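Local coordinates for TlmII (Streptoalloteichus hindustanus, PDB 4HVM), which probably acts in tallysomycin biosynthesis as a condensation-domain protein of the nonribosomal peptide synthetase type, at residues Ala56-Asn69 / Trp77-Arg89. Residues are numbered along the deposited sequence; the frame is centred on the assembly and turned at random.
Sequences ADEVLDAFPLLRVN and WMRTRENADALVR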
# COMPACT_ATOMS: atom_id res chain seq x y z
N ALA A 56 -7.32 21.89 -7.68
CA ALA A 56 -7.25 20.50 -8.09
C ALA A 56 -6.90 20.38 -9.57
O ALA A 56 -6.08 19.55 -9.96
CB ALA A 56 -8.56 19.79 -7.81
N ASP A 57 -7.52 21.23 -10.38
CA ASP A 57 -7.27 21.26 -11.82
C ASP A 57 -5.82 21.64 -12.10
O ASP A 57 -5.21 21.13 -13.04
CB ASP A 57 -8.21 22.24 -12.51
CG ASP A 57 -9.64 21.75 -12.55
OD1 ASP A 57 -9.84 20.53 -12.70
OD2 ASP A 57 -10.56 22.59 -12.45
N GLU A 58 -5.28 22.53 -11.28
CA GLU A 58 -3.91 22.99 -11.43
C GLU A 58 -2.92 21.85 -11.18
O GLU A 58 -1.92 21.71 -11.89
CB GLU A 58 -3.63 24.15 -10.47
CG GLU A 58 -2.22 24.71 -10.52
CD GLU A 58 -2.02 25.87 -9.57
OE1 GLU A 58 -3.03 26.46 -9.13
OE2 GLU A 58 -0.85 26.18 -9.26
N VAL A 59 -3.22 21.03 -10.17
CA VAL A 59 -2.37 19.90 -9.83
C VAL A 59 -2.48 18.79 -10.87
O VAL A 59 -1.48 18.17 -11.24
CB VAL A 59 -2.71 19.34 -8.43
CG1 VAL A 59 -1.91 18.08 -8.15
CG2 VAL A 59 -2.44 20.40 -7.37
N LEU A 60 -3.70 18.56 -11.35
CA LEU A 60 -3.94 17.57 -12.40
C LEU A 60 -3.20 17.94 -13.69
O LEU A 60 -2.86 17.07 -14.49
CB LEU A 60 -5.44 17.43 -12.69
CG LEU A 60 -6.27 16.73 -11.61
CD1 LEU A 60 -7.74 16.63 -12.03
CD2 LEU A 60 -5.70 15.36 -11.28
N ASP A 61 -2.96 19.23 -13.87
CA ASP A 61 -2.25 19.72 -15.04
C ASP A 61 -0.74 19.58 -14.85
O ASP A 61 -0.04 19.10 -15.74
CB ASP A 61 -2.61 21.19 -15.30
CG ASP A 61 -1.75 21.82 -16.38
OD1 ASP A 61 -2.13 21.76 -17.57
OD2 ASP A 61 -0.69 22.40 -16.04
N ALA A 62 -0.26 20.01 -13.69
CA ALA A 62 1.17 20.05 -13.42
C ALA A 62 1.81 18.67 -13.39
O ALA A 62 3.02 18.54 -13.60
CB ALA A 62 1.44 20.79 -12.11
N PHE A 63 1.01 17.65 -13.12
CA PHE A 63 1.50 16.27 -13.07
C PHE A 63 0.92 15.43 -14.19
O PHE A 63 -0.12 14.79 -14.01
CB PHE A 63 1.16 15.62 -11.73
CG PHE A 63 1.94 16.16 -10.56
CD1 PHE A 63 3.29 15.87 -10.42
CD2 PHE A 63 1.32 16.93 -9.60
CE1 PHE A 63 4.00 16.36 -9.34
CE2 PHE A 63 2.03 17.42 -8.52
CZ PHE A 63 3.37 17.13 -8.39
N PRO A 64 1.59 15.41 -15.35
CA PRO A 64 1.12 14.64 -16.51
C PRO A 64 0.94 13.15 -16.23
O PRO A 64 0.23 12.47 -16.97
CB PRO A 64 2.22 14.86 -17.56
CG PRO A 64 3.41 15.35 -16.78
CD PRO A 64 2.84 16.13 -15.64
N LEU A 65 1.57 12.66 -15.16
CA LEU A 65 1.43 11.26 -14.78
C LEU A 65 -0.02 10.94 -14.40
O LEU A 65 -0.51 9.84 -14.66
CB LEU A 65 2.36 10.91 -13.62
CG LEU A 65 2.19 9.51 -13.03
CD1 LEU A 65 2.52 8.45 -14.06
CD2 LEU A 65 3.03 9.34 -11.78
N LEU A 66 -0.68 11.90 -13.78
CA LEU A 66 -2.06 11.71 -13.34
C LEU A 66 -3.00 11.56 -14.54
O LEU A 66 -4.07 10.97 -14.42
CB LEU A 66 -2.50 12.87 -12.47
CG LEU A 66 -1.64 13.16 -11.24
CD1 LEU A 66 -2.18 14.35 -10.47
CD2 LEU A 66 -1.55 11.93 -10.34
N ARG A 67 -2.59 12.11 -15.68
CA ARG A 67 -3.40 12.06 -16.89
C ARG A 67 -2.92 10.96 -17.83
O ARG A 67 -3.02 11.10 -19.05
CB ARG A 67 -3.35 13.41 -17.60
CG ARG A 67 -4.02 14.54 -16.83
CD ARG A 67 -3.87 15.88 -17.52
NE ARG A 67 -2.56 16.49 -17.29
CZ ARG A 67 -1.64 16.67 -18.23
NH1 ARG A 67 -1.88 16.31 -19.48
NH2 ARG A 67 -0.48 17.23 -17.91
N VAL A 68 -2.40 9.87 -17.27
CA VAL A 68 -1.81 8.81 -18.08
C VAL A 68 -2.71 7.59 -18.23
O VAL A 68 -3.28 7.09 -17.25
CB VAL A 68 -0.43 8.39 -17.51
CG1 VAL A 68 -0.07 6.98 -17.94
CG2 VAL A 68 0.63 9.39 -17.95
N ASN A 69 -2.86 7.13 -19.47
CA ASN A 69 -3.52 5.87 -19.75
C ASN A 69 -2.50 4.86 -20.27
O ASN A 69 -1.40 5.25 -20.67
CB ASN A 69 -4.64 6.06 -20.77
CG ASN A 69 -5.81 6.85 -20.20
OD1 ASN A 69 -5.88 8.07 -20.34
ND2 ASN A 69 -6.73 6.15 -19.55
N TRP A 77 2.88 0.56 -22.50
CA TRP A 77 3.28 1.94 -22.79
C TRP A 77 2.40 2.95 -22.06
O TRP A 77 1.25 2.66 -21.72
CB TRP A 77 3.22 2.20 -24.30
CG TRP A 77 4.07 1.27 -25.11
CD1 TRP A 77 3.72 0.02 -25.53
CD2 TRP A 77 5.40 1.50 -25.59
NE1 TRP A 77 4.75 -0.54 -26.25
CE2 TRP A 77 5.79 0.35 -26.30
CE3 TRP A 77 6.29 2.58 -25.49
CZ2 TRP A 77 7.04 0.25 -26.91
CZ3 TRP A 77 7.53 2.46 -26.09
CH2 TRP A 77 7.89 1.31 -26.79
N MSE A 78 2.95 4.13 -21.82
CA MSE A 78 2.20 5.21 -21.18
C MSE A 78 1.78 6.27 -22.20
O MSE A 78 2.55 6.62 -23.09
CB MSE A 78 3.00 5.84 -20.04
CG MSE A 78 2.91 5.06 -18.73
SE MSE A 78 4.15 5.70 -17.37
CE MSE A 78 3.74 7.60 -17.40
N ARG A 79 0.56 6.77 -22.05
CA ARG A 79 0.01 7.75 -22.97
C ARG A 79 -0.59 8.91 -22.18
O ARG A 79 -1.45 8.71 -21.33
CB ARG A 79 -1.08 7.09 -23.82
CG ARG A 79 -1.71 7.97 -24.89
CD ARG A 79 -2.88 7.26 -25.55
NE ARG A 79 -3.32 7.92 -26.78
CZ ARG A 79 -2.82 7.67 -27.99
NH1 ARG A 79 -1.85 6.77 -28.13
NH2 ARG A 79 -3.28 8.32 -29.05
N THR A 80 -0.12 10.13 -22.46
CA THR A 80 -0.56 11.28 -21.69
C THR A 80 -1.81 11.93 -22.28
O THR A 80 -1.76 12.51 -23.37
CB THR A 80 0.55 12.33 -21.55
OG1 THR A 80 1.71 11.72 -20.97
CG2 THR A 80 0.09 13.46 -20.64
N ARG A 81 -2.91 11.83 -21.56
CA ARG A 81 -4.18 12.40 -21.97
C ARG A 81 -4.13 13.92 -21.86
O ARG A 81 -3.60 14.46 -20.89
CB ARG A 81 -5.30 11.84 -21.09
CG ARG A 81 -6.69 11.90 -21.68
CD ARG A 81 -7.69 11.15 -20.80
NE ARG A 81 -7.76 11.70 -19.44
CZ ARG A 81 -7.18 11.15 -18.38
NH1 ARG A 81 -6.48 10.03 -18.50
NH2 ARG A 81 -7.30 11.72 -17.19
N GLU A 82 -4.66 14.61 -22.86
CA GLU A 82 -4.62 16.07 -22.91
C GLU A 82 -5.57 16.72 -21.91
O GLU A 82 -5.19 17.65 -21.19
CB GLU A 82 -4.90 16.56 -24.32
CG GLU A 82 -3.91 16.07 -25.36
CD GLU A 82 -4.18 16.62 -26.74
OE1 GLU A 82 -5.37 16.64 -27.15
OE2 GLU A 82 -3.22 17.03 -27.42
N ASN A 83 -6.81 16.24 -21.87
CA ASN A 83 -7.80 16.75 -20.94
C ASN A 83 -7.97 15.83 -19.73
O ASN A 83 -8.16 14.63 -19.88
CB ASN A 83 -9.15 16.96 -21.64
CG ASN A 83 -9.13 18.12 -22.62
OD1 ASN A 83 -8.07 18.66 -22.95
ND2 ASN A 83 -10.31 18.52 -23.09
N ALA A 84 -7.88 16.41 -18.54
CA ALA A 84 -7.95 15.63 -17.30
C ALA A 84 -9.30 14.95 -17.13
O ALA A 84 -9.38 13.72 -17.13
CB ALA A 84 -7.64 16.51 -16.10
N ASP A 85 -10.36 15.75 -17.00
CA ASP A 85 -11.72 15.23 -16.78
C ASP A 85 -11.74 14.27 -15.59
O ASP A 85 -12.21 13.14 -15.69
CB ASP A 85 -12.25 14.56 -18.05
CG ASP A 85 -13.72 14.22 -17.97
OD1 ASP A 85 -14.56 15.15 -18.01
OD2 ASP A 85 -14.05 13.02 -17.87
N ALA A 86 -11.22 14.73 -14.46
CA ALA A 86 -11.02 13.86 -13.31
C ALA A 86 -11.47 14.50 -12.00
O ALA A 86 -11.30 13.93 -10.93
CB ALA A 86 -9.55 13.47 -13.21
N LEU A 87 -12.05 15.70 -12.09
CA LEU A 87 -12.53 16.38 -10.89
C LEU A 87 -14.03 16.16 -10.68
O LEU A 87 -14.85 16.67 -11.43
CB LEU A 87 -12.21 17.87 -10.95
CG LEU A 87 -12.66 18.70 -9.75
CD1 LEU A 87 -12.08 18.14 -8.45
CD2 LEU A 87 -12.28 20.16 -9.93
N VAL A 88 -14.36 15.38 -9.65
CA VAL A 88 -15.75 15.10 -9.32
C VAL A 88 -16.17 15.89 -8.08
O VAL A 88 -15.52 15.82 -7.04
CB VAL A 88 -15.96 13.60 -9.04
CG1 VAL A 88 -17.41 13.32 -8.69
CG2 VAL A 88 -15.52 12.77 -10.25
N ARG A 89 -17.27 16.64 -8.20
CA ARG A 89 -17.74 17.47 -7.09
C ARG A 89 -19.07 16.95 -6.54
O ARG A 89 -20.03 16.79 -7.29
CB ARG A 89 -17.88 18.93 -7.55
CG ARG A 89 -16.61 19.48 -8.17
CD ARG A 89 -16.74 20.94 -8.55
NE ARG A 89 -17.01 21.79 -7.39
CZ ARG A 89 -16.94 23.11 -7.41
NH1 ARG A 89 -16.61 23.76 -8.52
NH2 ARG A 89 -17.20 23.80 -6.30
O HOH W 1 -6.63 11.01 -14.15
O HOH W 2 -5.42 8.70 -15.77
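Arg81, just past strand 76-80, folds back alongside Arg67, whose CB lies over the rim of one guanidinium face. Its CB lies against Arg67 O, the carbonyl that also accepts Arg81 N; CG and CD then run past Asn69 OD1, and a turn about CG-CD (chi3 60°) swings the guanidinium toward its own loop. There NE donates to Asn83 O and NH2 to Ala84 O (2.9 Å), while NH1 donates in the guanidinium plane to Asn69 OD1 (2.8 Å), the amide turned 70° to it and its ND2 hydrogen-bonded to Asp119 O. Two waters along the NH1/NH2 edge, across NH1 from Asn69, link NH1 and NH2 to Leu66 O. The antiparallel hairpin of strands 68-72 and 76-80, within the condensation-domain family region, starts with the non-hydrogen-bonded pair Val68-Thr80, followed by the hydrogen-bonded pair Asn69-Arg79. With an alanine replacing Arg81, Asn69 OD1 is likely to lose this donor and the Asn83 and Ala84 carbonyls their shared anchor. Arg67 returns the grip, its NH1 donating to Arg81 O (2.9 Å) while NE and NH2 hold Leu60 O and Asp61 O at the end of helix 49-62. Farther along, Leu60 CD1 rests on Ala86 CB (3.8 Å), and Leu87 CD1 meets Ala56 CB.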